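Local coordinates for protein HTP-2 (Caenorhabditis elegans, PDB 4TZM), which binds the first closure motif of HTP-3 through its HORMA domain and probably takes part in assembling the meiotic chromosome axis, at residues A[128-139]-A[150-159]. Sequence-based numbering, arbitrary orientation.
Sequences KFIYFENGGVVA and DPHFAELAQL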
# COMPACT_ATOMS: atom_id res chain seq x y z
N LYS A 128 -0.72 -6.27 2.97
CA LYS A 128 -0.18 -7.62 2.86
C LYS A 128 -0.30 -8.14 1.44
O LYS A 128 -1.30 -7.89 0.76
CB LYS A 128 -0.89 -8.57 3.83
CG LYS A 128 -0.73 -8.18 5.30
CD LYS A 128 -1.61 -9.04 6.20
CE LYS A 128 -1.43 -8.67 7.66
NZ LYS A 128 -2.28 -9.50 8.57
N PHE A 129 0.71 -8.89 1.00
CA PHE A 129 0.79 -9.26 -0.41
C PHE A 129 0.66 -10.77 -0.65
O PHE A 129 0.93 -11.59 0.23
CB PHE A 129 2.11 -8.74 -0.99
CG PHE A 129 2.18 -7.24 -1.08
CD1 PHE A 129 2.65 -6.49 -0.00
CD2 PHE A 129 1.76 -6.57 -2.22
CE1 PHE A 129 2.70 -5.10 -0.07
CE2 PHE A 129 1.81 -5.19 -2.30
CZ PHE A 129 2.28 -4.46 -1.22
N ILE A 130 0.20 -11.11 -1.85
CA ILE A 130 0.15 -12.48 -2.32
C ILE A 130 0.75 -12.52 -3.71
O ILE A 130 0.44 -11.67 -4.55
CB ILE A 130 -1.28 -13.05 -2.36
CG1 ILE A 130 -1.94 -12.96 -0.99
CG2 ILE A 130 -1.29 -14.49 -2.86
CD1 ILE A 130 -3.41 -13.34 -0.98
N TYR A 131 1.62 -13.49 -3.96
CA TYR A 131 2.26 -13.62 -5.25
C TYR A 131 1.66 -14.80 -6.01
O TYR A 131 1.37 -15.83 -5.42
CB TYR A 131 3.77 -13.76 -5.07
CG TYR A 131 4.38 -12.54 -4.41
CD1 TYR A 131 4.71 -11.43 -5.16
CD2 TYR A 131 4.58 -12.49 -3.03
CE1 TYR A 131 5.25 -10.30 -4.56
CE2 TYR A 131 5.11 -11.37 -2.43
CZ TYR A 131 5.45 -10.27 -3.20
OH TYR A 131 5.98 -9.14 -2.62
N PHE A 132 1.44 -14.62 -7.31
CA PHE A 132 0.87 -15.70 -8.11
C PHE A 132 1.84 -16.18 -9.17
O PHE A 132 2.75 -15.45 -9.60
CB PHE A 132 -0.43 -15.24 -8.79
CG PHE A 132 -1.55 -14.97 -7.83
CD1 PHE A 132 -1.65 -13.73 -7.20
CD2 PHE A 132 -2.51 -15.94 -7.55
CE1 PHE A 132 -2.69 -13.47 -6.32
CE2 PHE A 132 -3.55 -15.68 -6.67
CZ PHE A 132 -3.64 -14.45 -6.05
N GLU A 133 1.64 -17.42 -9.59
CA GLU A 133 2.46 -18.05 -10.61
C GLU A 133 1.54 -18.69 -11.64
O GLU A 133 0.32 -18.66 -11.48
CB GLU A 133 3.38 -19.09 -9.99
CG GLU A 133 2.63 -20.25 -9.37
CD GLU A 133 3.40 -20.92 -8.25
OE1 GLU A 133 4.57 -20.54 -8.04
OE2 GLU A 133 2.83 -21.81 -7.58
N ASN A 134 2.12 -19.28 -12.69
CA ASN A 134 1.36 -19.97 -13.72
C ASN A 134 0.27 -19.07 -14.31
O ASN A 134 -0.92 -19.27 -14.04
CB ASN A 134 0.75 -21.25 -13.16
CG ASN A 134 0.21 -22.17 -14.23
OD1 ASN A 134 0.45 -21.96 -15.42
ND2 ASN A 134 -0.51 -23.21 -13.82
N GLY A 135 0.68 -18.08 -15.08
CA GLY A 135 -0.25 -17.15 -15.70
C GLY A 135 -0.93 -16.22 -14.71
O GLY A 135 -1.96 -15.63 -15.02
N GLY A 136 -0.36 -16.11 -13.51
CA GLY A 136 -0.93 -15.26 -12.47
C GLY A 136 -2.20 -15.83 -11.85
O GLY A 136 -3.03 -15.08 -11.34
N VAL A 137 -2.34 -17.15 -11.89
CA VAL A 137 -3.55 -17.82 -11.42
C VAL A 137 -3.37 -18.51 -10.06
O VAL A 137 -4.24 -18.42 -9.19
CB VAL A 137 -4.03 -18.87 -12.45
CG1 VAL A 137 -5.18 -19.70 -11.88
CG2 VAL A 137 -4.44 -18.19 -13.75
N VAL A 138 -2.25 -19.20 -9.89
CA VAL A 138 -2.01 -20.01 -8.69
C VAL A 138 -1.15 -19.28 -7.66
O VAL A 138 -0.03 -18.86 -7.95
CB VAL A 138 -1.32 -21.34 -9.06
CG1 VAL A 138 -1.14 -22.21 -7.83
CG2 VAL A 138 -2.13 -22.09 -10.13
N ALA A 139 -1.67 -19.15 -6.44
CA ALA A 139 -0.97 -18.47 -5.36
C ALA A 139 0.21 -19.29 -4.82
O ALA A 139 0.10 -20.50 -4.64
CB ALA A 139 -1.93 -18.14 -4.24
N ASP A 150 -3.43 -16.25 8.03
CA ASP A 150 -4.10 -14.95 7.99
C ASP A 150 -5.50 -15.07 7.37
O ASP A 150 -5.68 -15.77 6.37
CB ASP A 150 -3.26 -13.94 7.21
CG ASP A 150 -1.87 -13.77 7.79
OD1 ASP A 150 -1.74 -13.79 9.03
OD2 ASP A 150 -0.92 -13.62 6.99
N PRO A 151 -6.49 -14.37 7.95
CA PRO A 151 -7.90 -14.50 7.57
C PRO A 151 -8.20 -14.12 6.12
O PRO A 151 -9.13 -14.66 5.52
CB PRO A 151 -8.61 -13.54 8.53
CG PRO A 151 -7.57 -12.55 8.92
CD PRO A 151 -6.29 -13.33 8.97
N HIS A 152 -7.42 -13.19 5.57
CA HIS A 152 -7.67 -12.67 4.23
C HIS A 152 -7.22 -13.62 3.13
O HIS A 152 -7.79 -13.63 2.04
CB HIS A 152 -6.96 -11.33 4.05
CG HIS A 152 -5.47 -11.45 3.97
ND1 HIS A 152 -4.67 -11.57 5.08
CD2 HIS A 152 -4.63 -11.47 2.90
CE1 HIS A 152 -3.40 -11.66 4.71
NE2 HIS A 152 -3.36 -11.60 3.39
N PHE A 153 -6.20 -14.42 3.42
CA PHE A 153 -5.49 -15.20 2.41
C PHE A 153 -6.41 -16.12 1.60
O PHE A 153 -6.43 -16.04 0.38
CB PHE A 153 -4.37 -16.02 3.05
CG PHE A 153 -3.49 -16.73 2.05
CD1 PHE A 153 -3.78 -18.03 1.64
CD2 PHE A 153 -2.36 -16.11 1.53
CE1 PHE A 153 -2.97 -18.68 0.72
CE2 PHE A 153 -1.55 -16.76 0.61
CZ PHE A 153 -1.85 -18.04 0.21
N ALA A 154 -7.17 -16.96 2.30
CA ALA A 154 -8.03 -17.95 1.65
C ALA A 154 -8.92 -17.33 0.57
O ALA A 154 -9.04 -17.86 -0.53
CB ALA A 154 -8.88 -18.67 2.68
N GLU A 155 -9.53 -16.19 0.88
CA GLU A 155 -10.40 -15.52 -0.08
C GLU A 155 -9.59 -14.85 -1.19
O GLU A 155 -9.81 -15.12 -2.37
CB GLU A 155 -11.28 -14.49 0.62
CG GLU A 155 -12.23 -13.76 -0.31
CD GLU A 155 -13.12 -12.77 0.42
OE1 GLU A 155 -12.91 -12.57 1.64
OE2 GLU A 155 -14.03 -12.20 -0.22
N LEU A 156 -8.65 -14.00 -0.81
CA LEU A 156 -7.86 -13.22 -1.77
C LEU A 156 -7.04 -14.09 -2.72
O LEU A 156 -6.80 -13.70 -3.87
CB LEU A 156 -6.93 -12.25 -1.03
CG LEU A 156 -6.37 -11.12 -1.89
CD1 LEU A 156 -7.51 -10.32 -2.51
CD2 LEU A 156 -5.44 -10.21 -1.09
N ALA A 157 -6.62 -15.26 -2.25
CA ALA A 157 -5.85 -16.18 -3.09
C ALA A 157 -6.71 -16.73 -4.22
O ALA A 157 -6.22 -16.94 -5.33
CB ALA A 157 -5.29 -17.32 -2.25
N GLN A 158 -7.98 -16.95 -3.93
CA GLN A 158 -8.93 -17.46 -4.92
C GLN A 158 -9.38 -16.36 -5.89
O GLN A 158 -9.92 -16.66 -6.96
CB GLN A 158 -10.16 -18.06 -4.22
CG GLN A 158 -9.90 -19.35 -3.44
CD GLN A 158 -11.18 -19.96 -2.89
OE1 GLN A 158 -12.06 -19.26 -2.40
NE2 GLN A 158 -11.28 -21.29 -2.99
N LEU A 159 -9.17 -15.11 -5.51
CA LEU A 159 -9.64 -13.98 -6.31
C LEU A 159 -8.95 -13.88 -7.67
O LEU A 159 -7.72 -13.85 -7.75
CB LEU A 159 -9.46 -12.67 -5.54
CG LEU A 159 -10.00 -11.46 -6.30
CD1 LEU A 159 -11.47 -11.68 -6.64
CD2 LEU A 159 -9.82 -10.19 -5.50
O HOH W 1 -0.85 -12.28 2.65
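Ile130 reaches from strand 123-133 to the flank of helix 153-158, where its CD1 touches Leu156 and Phe153. That methyl lies 3.7 Å from both Leu156 CB and Leu156 CD2, while CG1 lies 4.1 Å from both CD2 and CE2 of Phe153, approaching the ring obliquely. CG1 sits beside the backbone N (chi1 -57°) with CD1 extended beyond it, which carries CD1 across to the helix. The short strand 138-139 adds Ala139, whose CB meets Ala157 CB at 4.0 Å; Ala157 CB in turn covers a face of the Phe153 ring, offset toward its rim. Here a short helix packs on a HORMA-domain antiparallel sheet, its axis turned 42° from strand 128-133, and a type I' turn, Asn134 to Val137, with a classic beta bulge at Val137 and Val138 opposite Glu133, connects strand 123-133 to its antiparallel partner 138-139. Phe132 meets helix backbone instead: Leu156 O and Ala157 O both lie at its ring edge, near the plane, CE2 standing 3.2 Å from Ala157 O, while Arg236 makes a cation-pi contact with the ring and hydrogen-bonds to Leu159 O. Among polar links, one water connects the segments, donating to Phe129 O and hydrogen-bonded in the plane of the His152 ring to NE2 at 2.7 Å; the buried His152 ND1 has no partner in the model. The extended Lys128 chain crosses this imidazole at a slant, CD 3.5 Å from His152 CE1, and His243 stacks on the same ring. Beyond it, Lys128 NZ stays 4.3 Å from Asp150 OD1, too far for a salt bridge, though the opposite charges probably attract weakly.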